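Local atomic coordinates of putative aspartate aminotransferase (Thermus thermophilus, PDB entry 1IUG), a protein that probably transfers amino groups between amino acids and 2-oxo acids, as a class-V aminotransferase that carries pyridoxal 5'-phosphate. Residues P14-A19 with V236-A241; A46-G51 with V166-L171; E76-P81 with A97-E102; K299-Q304 with R342-E347. All coordinates share one frame; numbering follows the deposited sequence.

Interaction 1: residues P14-A19 with V236-A241; sequences PKALEA and VLAVAA
A16, A19, A238 and A241 carry this helix pairing, helped by the inner carbons of K15 and L237. The apolar contacts centre on A19. Its methyl points toward the other helix and sits 3.8 Å from A238 CA, so it rests on backbone as much as on side chain. It also meets the methyl of A238, CB to CB 4.1 Å, and the first side-chain carbon of L237. One turn back, A16 and A238 lie alongside each other with their CB atoms 4.2 Å apart, and their CA atoms come within 4.6 Å. Next along, K15 CB faces A241 CB at 4.2 Å.

The polar contribution goes elsewhere. No hydrogen bond links the two segments, and the K15 chain, bent at chi2 (-60°), leads its ammonium away from A241 to a salt bridge with E245, further along the same partner helix. L17 is on the far side of helix 14-21 and packs on L20 of the second subunit.

With small alanine methyls and the first carbons of K15 and L237 between them, the axes approach to 8.3 Å at 146° between their directions. This is close, roughly antiparallel helix packing through alanines, here joining the N-terminal helix 14-21 to helix 233-246.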
loop_
_atom_site.group_PDB
_atom_site.type_symbol
_atom_site.label_atom_id
_atom_site.label_comp_id
_atom_site.label_asym_id
_atom_site.label_seq_id
_atom_site.Cartn_x
_atom_site.Cartn_y
_atom_site.Cartn_z
ATOM N N PRO A 14 -11.542 12.560 13.934
ATOM C CA PRO A 14 -12.534 11.699 14.590
ATOM C C PRO A 14 -13.342 10.814 13.626
ATOM O O PRO A 14 -13.625 9.656 13.935
ATOM C CB PRO A 14 -13.416 12.709 15.321
ATOM C CG PRO A 14 -12.418 13.744 15.737
ATOM C CD PRO A 14 -11.610 13.932 14.472
ATOM N N LYS A 15 -13.687 11.352 12.458
ATOM C CA LYS A 15 -14.440 10.601 11.451
ATOM C C LYS A 15 -13.641 9.409 10.909
ATOM O O LYS A 15 -14.218 8.406 10.487
ATOM C CB LYS A 15 -14.847 11.512 10.287
ATOM C CG LYS A 15 -16.114 12.341 10.512
ATOM C CD LYS A 15 -17.322 11.446 10.759
ATOM C CE LYS A 15 -18.618 12.229 10.979
ATOM N NZ LYS A 15 -18.464 13.710 10.907
ATOM N N ALA A 16 -12.315 9.527 10.923
ATOM C CA ALA A 16 -11.439 8.463 10.434
ATOM C C ALA A 16 -11.467 7.252 11.366
ATOM O O ALA A 16 -11.525 6.111 10.908
ATOM C CB ALA A 16 -10.002 8.988 10.264
ATOM N N LEU A 17 -11.445 7.509 12.674
ATOM C CA LEU A 17 -11.479 6.445 13.675
ATOM C C LEU A 17 -12.809 5.694 13.642
ATOM O O LEU A 17 -12.851 4.491 13.888
ATOM C CB LEU A 17 -11.211 7.009 15.073
ATOM C CG LEU A 17 -9.777 7.492 15.324
ATOM C CD1 LEU A 17 -9.701 8.263 16.631
ATOM C CD2 LEU A 17 -8.827 6.299 15.342
ATOM N N GLU A 18 -13.891 6.405 13.329
ATOM C CA GLU A 18 -15.210 5.780 13.235
ATOM C C GLU A 18 -15.227 4.817 12.056
ATOM O O GLU A 18 -15.704 3.684 12.167
ATOM C CB GLU A 18 -16.298 6.830 13.013
ATOM C CG GLU A 18 -16.514 7.789 14.163
ATOM C CD GLU A 18 -17.678 8.724 13.909
ATOM O OE1 GLU A 18 -18.778 8.224 13.579
ATOM O OE2 GLU A 18 -17.493 9.954 14.032
ATOM N N ALA A 19 -14.707 5.290 10.927
ATOM C CA ALA A 19 -14.650 4.510 9.698
ATOM C C ALA A 19 -13.844 3.227 9.868
ATOM O O ALA A 19 -14.233 2.177 9.365
ATOM C CB ALA A 19 -14.069 5.358 8.566
ATOM N N VAL A 236 -10.034 3.927 2.405
ATOM C CA VAL A 236 -10.802 4.675 1.417
ATOM C C VAL A 236 -12.048 5.254 2.089
ATOM O O VAL A 236 -12.422 6.401 1.829
ATOM C CB VAL A 236 -11.196 3.784 0.204
ATOM C CG1 VAL A 236 -12.123 4.537 -0.740
ATOM C CG2 VAL A 236 -9.947 3.354 -0.550
ATOM N N LEU A 237 -12.657 4.471 2.981
ATOM C CA LEU A 237 -13.840 4.904 3.728
ATOM C C LEU A 237 -13.494 6.120 4.575
ATOM O O LEU A 237 -14.262 7.085 4.637
ATOM C CB LEU A 237 -14.341 3.787 4.647
ATOM C CG LEU A 237 -15.413 2.853 4.091
ATOM C CD1 LEU A 237 -15.544 1.624 4.986
ATOM C CD2 LEU A 237 -16.737 3.607 3.991
ATOM N N ALA A 238 -12.339 6.048 5.237
ATOM C CA ALA A 238 -11.848 7.132 6.083
ATOM C C ALA A 238 -11.606 8.408 5.262
ATOM O O ALA A 238 -11.941 9.508 5.698
ATOM C CB ALA A 238 -10.564 6.700 6.798
ATOM N N VAL A 239 -11.028 8.247 4.074
ATOM C CA VAL A 239 -10.761 9.377 3.186
ATOM C C VAL A 239 -12.075 10.039 2.760
ATOM O O VAL A 239 -12.199 11.264 2.795
ATOM C CB VAL A 239 -9.963 8.931 1.926
ATOM C CG1 VAL A 239 -9.935 10.049 0.881
ATOM C CG2 VAL A 239 -8.536 8.547 2.320
ATOM N N ALA A 240 -13.055 9.221 2.379
ATOM C CA ALA A 240 -14.361 9.718 1.950
ATOM C C ALA A 240 -15.067 10.492 3.072
ATOM O O ALA A 240 -15.563 11.599 2.853
ATOM C CB ALA A 240 -15.227 8.560 1.474
ATOM N N ALA A 241 -15.077 9.914 4.272
ATOM C CA ALA A 241 -15.700 10.532 5.446
ATOM C C ALA A 241 -15.109 11.904 5.787
ATOM O O ALA A 241 -15.846 12.840 6.098
ATOM C CB ALA A 241 -15.586 9.602 6.650
#

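Interaction 2: residues A46-G51 with V166-L171; sequences AFRTEG and VGEVAL
R48 lays its side chain along the backbone of V169 and A170, and the close packing starts at its root. R48 CB is 3.6 Å from A170 CA, while CG lies 3.1 Å from V169 O. R48 is the first residue to leave helical geometry after helix 30-47, with a positive phi of 62°. F47 O meets A170 CA in a CH...O contact of 3.2 Å, and L171 N gives a weak but almost straight hydrogen bond to R48 O, 3.3 Å. On the buried side, L171 CD1 approaches F47 CD2 obliquely at 4.1 Å, and CD2 runs beside T49 OG1. That hydroxyl accepts from G51 N in an ST turn and is also hydrogen-bonded to E172. F47 and L171 both pack on A179 of strand 178-182 and A197 of strand 193-198, so helix end and loop close over the large sheet.

The solvent side is looser. R48 NH2 makes a salt bridge of 3.5 Å with E168 OE2, the guanidinium and carboxylate planes turned 51° apart. E168 OE1 is close to the like-charged E251, so the arginine probably eases a concentration of negative charge. Backbone and apolar contacts probably do most to hold the loop, and the exposed ion pair probably adds only a modest electrostatic tie.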
loop_
_atom_site.group_PDB
_atom_site.type_symbol
_atom_site.label_atom_id
_atom_site.label_comp_id
_atom_site.label_asym_id
_atom_site.label_seq_id
_atom_site.Cartn_x
_atom_site.Cartn_y
_atom_site.Cartn_z
ATOM N N ALA A 46 -11.288 18.061 -4.538
ATOM C CA ALA A 46 -10.160 18.477 -3.713
ATOM C C ALA A 46 -8.969 18.925 -4.556
ATOM O O ALA A 46 -8.308 19.906 -4.220
ATOM C CB ALA A 46 -9.750 17.348 -2.769
ATOM N N PHE A 47 -8.712 18.217 -5.653
ATOM C CA PHE A 47 -7.601 18.545 -6.543
ATOM C C PHE A 47 -7.908 19.670 -7.536
ATOM O O PHE A 47 -6.991 20.211 -8.162
ATOM C CB PHE A 47 -7.146 17.306 -7.320
ATOM C CG PHE A 47 -6.099 16.491 -6.615
ATOM C CD1 PHE A 47 -6.412 15.242 -6.082
ATOM C CD2 PHE A 47 -4.789 16.955 -6.515
ATOM C CE1 PHE A 47 -5.432 14.468 -5.467
ATOM C CE2 PHE A 47 -3.804 16.188 -5.903
ATOM C CZ PHE A 47 -4.124 14.944 -5.379
ATOM N N ARG A 48 -9.191 20.002 -7.695
ATOM C CA ARG A 48 -9.611 21.062 -8.615
ATOM C C ARG A 48 -9.212 20.667 -10.032
ATOM O O ARG A 48 -8.371 21.316 -10.653
ATOM C CB ARG A 48 -8.924 22.390 -8.271
ATOM C CG ARG A 48 -9.229 22.991 -6.915
ATOM C CD ARG A 48 -10.690 23.315 -6.724
ATOM N NE ARG A 48 -10.897 24.128 -5.522
ATOM C CZ ARG A 48 -10.429 25.365 -5.354
ATOM N NH1 ARG A 48 -9.718 25.959 -6.311
ATOM N NH2 ARG A 48 -10.670 26.014 -4.219
ATOM N N THR A 49 -9.778 19.571 -10.520
ATOM C CA THR A 49 -9.467 19.108 -11.862
ATOM C C THR A 49 -10.695 18.547 -12.558
ATOM O O THR A 49 -11.657 18.141 -11.918
ATOM C CB THR A 49 -8.335 18.035 -11.865
ATOM O OG1 THR A 49 -8.053 17.639 -13.216
ATOM C CG2 THR A 49 -8.741 16.803 -11.073
ATOM N N GLU A 50 -10.664 18.581 -13.883
ATOM C CA GLU A 50 -11.749 18.047 -14.688
ATOM C C GLU A 50 -11.326 16.632 -15.081
ATOM O O GLU A 50 -12.076 15.903 -15.727
ATOM C CB GLU A 50 -11.942 18.905 -15.941
ATOM C CG GLU A 50 -13.356 18.880 -16.506
ATOM C CD GLU A 50 -14.368 19.523 -15.573
ATOM O OE1 GLU A 50 -14.171 20.702 -15.199
ATOM O OE2 GLU A 50 -15.361 18.849 -15.214
ATOM N N GLY A 51 -10.115 16.258 -14.664
ATOM C CA GLY A 51 -9.570 14.947 -14.967
ATOM C C GLY A 51 -9.982 13.839 -14.018
ATOM O O GLY A 51 -11.086 13.848 -13.478
ATOM N N VAL A 166 -4.211 21.531 2.746
ATOM C CA VAL A 166 -3.399 22.302 3.676
ATOM C C VAL A 166 -3.352 23.729 3.138
ATOM O O VAL A 166 -3.516 24.689 3.882
ATOM C CB VAL A 166 -1.972 21.715 3.779
ATOM C CG1 VAL A 166 -1.117 22.555 4.699
ATOM C CG2 VAL A 166 -2.037 20.291 4.293
ATOM N N GLY A 167 -3.172 23.837 1.826
ATOM C CA GLY A 167 -3.127 25.119 1.150
ATOM C C GLY A 167 -3.911 25.021 -0.148
ATOM O O GLY A 167 -4.463 23.965 -0.469
ATOM N N GLU A 168 -3.980 26.124 -0.886
ATOM C CA GLU A 168 -4.695 26.161 -2.157
ATOM C C GLU A 168 -3.978 25.336 -3.214
ATOM O O GLU A 168 -2.760 25.449 -3.381
ATOM C CB GLU A 168 -4.828 27.601 -2.657
ATOM C CG GLU A 168 -5.851 28.446 -1.905
ATOM C CD GLU A 168 -7.292 28.042 -2.194
ATOM O OE1 GLU A 168 -8.178 28.411 -1.394
ATOM O OE2 GLU A 168 -7.546 27.372 -3.223
ATOM N N VAL A 169 -4.740 24.503 -3.916
ATOM C CA VAL A 169 -4.197 23.660 -4.976
ATOM C C VAL A 169 -5.179 23.544 -6.143
ATOM O O VAL A 169 -6.385 23.753 -5.988
ATOM C CB VAL A 169 -3.864 22.215 -4.476
ATOM C CG1 VAL A 169 -2.777 22.241 -3.409
ATOM C CG2 VAL A 169 -5.119 21.520 -3.954
ATOM N N ALA A 170 -4.640 23.222 -7.311
ATOM C CA ALA A 170 -5.422 23.029 -8.528
ATOM C C ALA A 170 -4.497 22.376 -9.537
ATOM O O ALA A 170 -3.277 22.428 -9.389
ATOM C CB ALA A 170 -5.930 24.358 -9.066
ATOM N N LEU A 171 -5.069 21.709 -10.531
ATOM C CA LEU A 171 -4.252 21.081 -11.556
ATOM C C LEU A 171 -4.107 21.997 -12.768
ATOM O O LEU A 171 -3.244 22.877 -12.776
ATOM C CB LEU A 171 -4.819 19.720 -11.954
ATOM C CG LEU A 171 -3.931 18.530 -11.575
ATOM C CD1 LEU A 171 -3.627 18.564 -10.090
ATOM C CD2 LEU A 171 -4.621 17.234 -11.941
#

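Interaction 3: residues E76-P81 with A97-E102; sequences ERVLVP and AGLVVE
V80 N donates to E102 O over 2.9 Å, the shortest of four backbone bonds in this parallel pairing and close to straight at 170°. V78 bonds to the 97-102 segment through both backbone groups: its N gives to V100 O at 3.0 Å and its O receives E102 N. V100 N completes the set by bonding to E76 O, with the donor tilted 32° from the carbonyl plane.

On the face that R77, L79, V100 and E102 share, E102 extends beside L79, its CG anti to the backbone N (chi1 173°). L79 CD1 touches E102 OE1 at 3.4 Å, and OE2 makes a long salt bridge of 3.7 Å to R77 NH1, at the guanidinium edge. Y122 OH is hydrogen-bonded to the same OE2. Replacing E102 by an alanine would remove the carboxylate and is likely to leave R77 and the Y122 hydroxyl without this partner and L79 CD1 less covered.

The other face is apolar: V78 CG2 meets V101 CG2 at 3.8 Å and L99 CD1 at 3.9 Å, and V80 CG2 meets V101 CG1.

Helix 85-96, whose Y91 packs on V80 and V101, joins the strands as a beta-alpha-beta unit. Strand 100-105 forms one edge of the seven-stranded sheet within this chain, with 124-128 beyond 77-82.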
loop_
_atom_site.group_PDB
_atom_site.type_symbol
_atom_site.label_atom_id
_atom_site.label_comp_id
_atom_site.label_asym_id
_atom_site.label_seq_id
_atom_site.Cartn_x
_atom_site.Cartn_y
_atom_site.Cartn_z
ATOM N N GLU A 76 13.591 10.142 -22.210
ATOM C CA GLU A 76 13.070 11.509 -22.256
ATOM C C GLU A 76 13.774 12.485 -21.311
ATOM O O GLU A 76 14.223 12.115 -20.225
ATOM C CB GLU A 76 11.560 11.533 -22.017
ATOM C CG GLU A 76 10.749 10.832 -23.096
ATOM C CD GLU A 76 9.291 11.254 -23.096
ATOM O OE1 GLU A 76 8.402 10.384 -22.974
ATOM O OE2 GLU A 76 9.030 12.466 -23.230
ATOM N N ARG A 77 13.859 13.733 -21.763
ATOM C CA ARG A 77 14.497 14.847 -21.056
ATOM C C ARG A 77 13.581 15.476 -19.997
ATOM O O ARG A 77 12.503 15.979 -20.324
ATOM C CB ARG A 77 14.847 15.928 -22.088
ATOM C CG ARG A 77 16.297 16.042 -22.542
ATOM C CD ARG A 77 17.268 16.378 -21.423
ATOM N NE ARG A 77 18.427 17.088 -21.969
ATOM C CZ ARG A 77 19.172 17.964 -21.297
ATOM N NH1 ARG A 77 18.894 18.252 -20.033
ATOM N NH2 ARG A 77 20.188 18.570 -21.898
ATOM N N VAL A 78 14.009 15.468 -18.738
ATOM C CA VAL A 78 13.211 16.079 -17.675
ATOM C C VAL A 78 14.050 16.964 -16.765
ATOM O O VAL A 78 15.202 16.658 -16.452
ATOM C CB VAL A 78 12.440 15.044 -16.804
ATOM C CG1 VAL A 78 11.429 14.282 -17.650
ATOM C CG2 VAL A 78 13.406 14.102 -16.101
ATOM N N LEU A 79 13.455 18.076 -16.357
ATOM C CA LEU A 79 14.115 19.030 -15.485
ATOM C C LEU A 79 13.588 18.842 -14.061
ATOM O O LEU A 79 12.380 18.896 -13.825
ATOM C CB LEU A 79 13.844 20.445 -16.001
ATOM C CG LEU A 79 14.402 21.656 -15.262
ATOM C CD1 LEU A 79 15.890 21.494 -15.035
ATOM C CD2 LEU A 79 14.112 22.903 -16.084
ATOM N N VAL A 80 14.501 18.593 -13.123
ATOM C CA VAL A 80 14.136 18.378 -11.727
ATOM C C VAL A 80 14.923 19.254 -10.753
ATOM O O VAL A 80 16.104 19.004 -10.491
ATOM C CB VAL A 80 14.345 16.894 -11.308
ATOM C CG1 VAL A 80 13.935 16.687 -9.857
ATOM C CG2 VAL A 80 13.564 15.962 -12.228
ATOM N N PRO A 81 14.291 20.323 -10.239
ATOM C CA PRO A 81 14.946 21.220 -9.286
ATOM C C PRO A 81 15.007 20.510 -7.937
ATOM O O PRO A 81 14.051 19.837 -7.543
ATOM C CB PRO A 81 13.986 22.410 -9.216
ATOM C CG PRO A 81 13.263 22.362 -10.520
ATOM C CD PRO A 81 13.013 20.895 -10.689
ATOM N N ALA A 97 13.672 5.564 -13.291
ATOM C CA ALA A 97 12.691 5.412 -14.362
ATOM C C ALA A 97 13.351 5.479 -15.750
ATOM O O ALA A 97 12.671 5.422 -16.777
ATOM C CB ALA A 97 11.613 6.473 -14.232
ATOM N N GLY A 98 14.675 5.618 -15.768
ATOM C CA GLY A 98 15.416 5.674 -17.018
ATOM C C GLY A 98 15.276 6.964 -17.809
ATOM O O GLY A 98 15.184 6.935 -19.040
ATOM N N LEU A 99 15.283 8.096 -17.110
ATOM C CA LEU A 99 15.153 9.398 -17.758
ATOM C C LEU A 99 16.453 10.193 -17.684
ATOM O O LEU A 99 17.274 9.978 -16.785
ATOM C CB LEU A 99 14.041 10.216 -17.087
ATOM C CG LEU A 99 12.635 9.618 -16.987
ATOM C CD1 LEU A 99 11.724 10.594 -16.259
ATOM C CD2 LEU A 99 12.091 9.310 -18.367
ATOM N N VAL A 100 16.639 11.105 -18.637
ATOM C CA VAL A 100 17.816 11.968 -18.654
ATOM C C VAL A 100 17.418 13.152 -17.776
ATOM O O VAL A 100 16.547 13.949 -18.139
ATOM C CB VAL A 100 18.167 12.441 -20.081
ATOM C CG1 VAL A 100 19.499 13.174 -20.067
ATOM C CG2 VAL A 100 18.227 11.252 -21.030
ATOM N N VAL A 101 18.075 13.272 -16.626
ATOM C CA VAL A 101 17.725 14.303 -15.665
ATOM C C VAL A 101 18.683 15.465 -15.407
ATOM O O VAL A 101 19.846 15.262 -15.031
ATOM C CB VAL A 101 17.397 13.642 -14.296
ATOM C CG1 VAL A 101 16.796 14.660 -13.339
ATOM C CG2 VAL A 101 16.451 12.461 -14.489
ATOM N N GLU A 102 18.172 16.684 -15.595
ATOM C CA GLU A 102 18.941 17.888 -15.302
ATOM C C GLU A 102 18.560 18.233 -13.871
ATOM O O GLU A 102 17.402 18.510 -13.570
ATOM C CB GLU A 102 18.600 19.062 -16.226
ATOM C CG GLU A 102 19.300 20.358 -15.793
ATOM C CD GLU A 102 19.294 21.438 -16.860
ATOM O OE1 GLU A 102 18.786 22.547 -16.585
ATOM O OE2 GLU A 102 19.817 21.188 -17.966
#

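Interaction 4: residues K299-Q304 with R342-E347; sequences KEAFAQ and REVLEE
The F302 ring takes V344 CG2 on one face, 3.8 Å from the ring centroid and only 8° off the normal, a well-centred CH-pi contact. The other valine methyl, CG1, comes to F302 CE1 at 3.8 Å. V344 has CG1 anti to its backbone N, and this methyl rests against both the ring and A301, whose CB it touches at 3.7 Å. One valine thus serves two residues of helix 295-303. A leucine in place of F302 would probably lose the flat face beneath CG2 and leave that methyl less closely packed.

A second pair of flat groups lies towards the exposed end. The Q304 amide and E347 carboxylate approach from opposite directions with their planes 49° apart. Q304 NE2 and E347 OE2 are 3.7 Å apart, a loose polar approach; the firmer partner of OE2 is R305, in a salt bridge. E347 OE1 sits 4.0 Å from the A301 methyl, edging the apolar patch with charge.

The axes stand 9.8 Å apart, at 134° between their directions. This is helix-on-helix packing with a small hydrophobic centre bordered by polar side chains, joining helix 295-303 to the C-terminal helix 331-348; the F302 side chain is about 9 Å from that of R322, a predicted substrate-binding residue.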
loop_
_atom_site.group_PDB
_atom_site.type_symbol
_atom_site.label_atom_id
_atom_site.label_comp_id
_atom_site.label_asym_id
_atom_site.label_seq_id
_atom_site.Cartn_x
_atom_site.Cartn_y
_atom_site.Cartn_z
ATOM N N LYS A 299 14.273 17.843 21.443
ATOM C CA LYS A 299 13.532 16.603 21.237
ATOM C C LYS A 299 13.029 16.094 22.594
ATOM O O LYS A 299 11.851 15.760 22.742
ATOM C CB LYS A 299 14.480 15.593 20.566
ATOM C CG LYS A 299 13.893 14.323 19.934
ATOM C CD LYS A 299 13.161 13.416 20.906
ATOM C CE LYS A 299 12.619 12.165 20.212
ATOM N NZ LYS A 299 12.925 12.104 18.745
ATOM N N GLU A 300 13.911 16.088 23.592
ATOM C CA GLU A 300 13.552 15.623 24.930
ATOM C C GLU A 300 12.678 16.602 25.705
ATOM O O GLU A 300 11.855 16.187 26.522
ATOM C CB GLU A 300 14.805 15.269 25.737
ATOM C CG GLU A 300 15.528 14.028 25.225
ATOM C CD GLU A 300 16.828 13.752 25.967
ATOM O OE1 GLU A 300 17.911 13.994 25.386
ATOM O OE2 GLU A 300 16.767 13.290 27.130
ATOM N N ALA A 301 12.846 17.896 25.445
ATOM C CA ALA A 301 12.049 18.918 26.117
ATOM C C ALA A 301 10.579 18.765 25.727
ATOM O O ALA A 301 9.687 18.893 26.566
ATOM C CB ALA A 301 12.553 20.306 25.764
ATOM N N PHE A 302 10.328 18.500 24.448
ATOM C CA PHE A 302 8.964 18.305 23.972
ATOM C C PHE A 302 8.429 16.952 24.447
ATOM O O PHE A 302 7.276 16.846 24.867
ATOM C CB PHE A 302 8.903 18.400 22.442
ATOM C CG PHE A 302 8.742 19.803 21.928
ATOM C CD1 PHE A 302 9.814 20.477 21.353
ATOM C CD2 PHE A 302 7.517 20.457 22.030
ATOM C CE1 PHE A 302 9.670 21.786 20.889
ATOM C CE2 PHE A 302 7.361 21.766 21.567
ATOM C CZ PHE A 302 8.442 22.431 20.996
ATOM N N ALA A 303 9.288 15.933 24.414
ATOM C CA ALA A 303 8.915 14.583 24.837
ATOM C C ALA A 303 8.401 14.527 26.273
ATOM O O ALA A 303 7.393 13.870 26.542
ATOM C CB ALA A 303 10.085 13.618 24.655
ATOM N N GLN A 304 9.077 15.220 27.191
ATOM C CA GLN A 304 8.645 15.222 28.587
ATOM C C GLN A 304 7.303 15.942 28.771
ATOM O O GLN A 304 6.662 15.817 29.813
ATOM C CB GLN A 304 9.735 15.788 29.520
ATOM C CG GLN A 304 10.166 17.224 29.252
ATOM C CD GLN A 304 11.314 17.682 30.157
ATOM O OE1 GLN A 304 12.479 17.338 29.931
ATOM N NE2 GLN A 304 10.986 18.473 31.178
ATOM N N ARG A 342 6.211 27.724 24.165
ATOM C CA ARG A 342 6.734 28.796 25.015
ATOM C C ARG A 342 7.585 28.176 26.118
ATOM O O ARG A 342 8.728 28.567 26.322
ATOM C CB ARG A 342 5.604 29.574 25.702
ATOM C CG ARG A 342 4.703 30.415 24.820
ATOM C CD ARG A 342 5.465 31.488 24.068
ATOM N NE ARG A 342 4.688 32.715 23.851
ATOM C CZ ARG A 342 3.434 32.776 23.401
ATOM N NH1 ARG A 342 2.753 31.675 23.104
ATOM N NH2 ARG A 342 2.862 33.959 23.232
ATOM N N GLU A 343 7.011 27.198 26.818
ATOM C CA GLU A 343 7.692 26.515 27.917
ATOM C C GLU A 343 9.012 25.862 27.521
ATOM O O GLU A 343 9.987 25.937 28.264
ATOM C CB GLU A 343 6.766 25.479 28.560
ATOM C CG GLU A 343 5.516 26.084 29.185
ATOM C CD GLU A 343 4.702 25.090 30.003
ATOM O OE1 GLU A 343 5.070 23.896 30.050
ATOM O OE2 GLU A 343 3.690 25.515 30.604
ATOM N N VAL A 344 9.033 25.212 26.359
ATOM C CA VAL A 344 10.245 24.556 25.867
ATOM C C VAL A 344 11.328 25.597 25.586
ATOM O O VAL A 344 12.512 25.350 25.815
ATOM C CB VAL A 344 9.959 23.734 24.585
ATOM C CG1 VAL A 344 11.253 23.214 23.980
ATOM C CG2 VAL A 344 9.042 22.570 24.912
ATOM N N LEU A 345 10.905 26.765 25.108
ATOM C CA LEU A 345 11.813 27.861 24.799
ATOM C C LEU A 345 12.446 28.436 26.073
ATOM O O LEU A 345 13.652 28.681 26.115
ATOM C CB LEU A 345 11.068 28.949 24.018
ATOM C CG LEU A 345 11.352 29.074 22.515
ATOM C CD1 LEU A 345 11.584 27.719 21.879
ATOM C CD2 LEU A 345 10.211 29.807 21.835
ATOM N N GLU A 346 11.635 28.604 27.114
ATOM C CA GLU A 346 12.103 29.135 28.393
ATOM C C GLU A 346 13.075 28.188 29.091
ATOM O O GLU A 346 13.871 28.616 29.926
ATOM C CB GLU A 346 10.921 29.409 29.327
ATOM C CG GLU A 346 9.938 30.455 28.817
ATOM C CD GLU A 346 8.737 30.649 29.736
ATOM O OE1 GLU A 346 8.465 29.765 30.582
ATOM O OE2 GLU A 346 8.057 31.690 29.603
ATOM N N GLU A 347 12.993 26.902 28.756
ATOM C CA GLU A 347 13.858 25.888 29.355
ATOM C C GLU A 347 15.200 25.741 28.641
ATOM O O GLU A 347 16.247 25.694 29.288
ATOM C CB GLU A 347 13.146 24.528 29.392
ATOM C CG GLU A 347 13.957 23.422 30.070
ATOM C CD GLU A 347 13.299 22.052 29.991
ATOM O OE1 GLU A 347 13.927 21.126 29.436
ATOM O OE2 GLU A 347 12.166 21.894 30.494
#

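Overall arrangement
Interactions 2 and 3 belong to the region of the seven-stranded sheet. In interaction 2 a loop and a helix end pack against it, its centre about 12 Å from that of the chain; interaction 3 is a strand pair at the sheet's edge. Interactions 1 and 4 are helix pairs, the latter the farthest from the chain centre: alanines go with an 8.3 Å approach in the first, valine and phenylalanine with 9.8 Å in the last. Interactions 2 and 4 are mostly buried, each with an exposed polar side; 1 and 3 are only partly buried. Neither helix pair has a hydrogen bond across it, while interaction 3 depends on regular backbone bonding plus a long salt bridge, and interaction 2 mixes a weak bond with apolar packing and an exposed salt bridge.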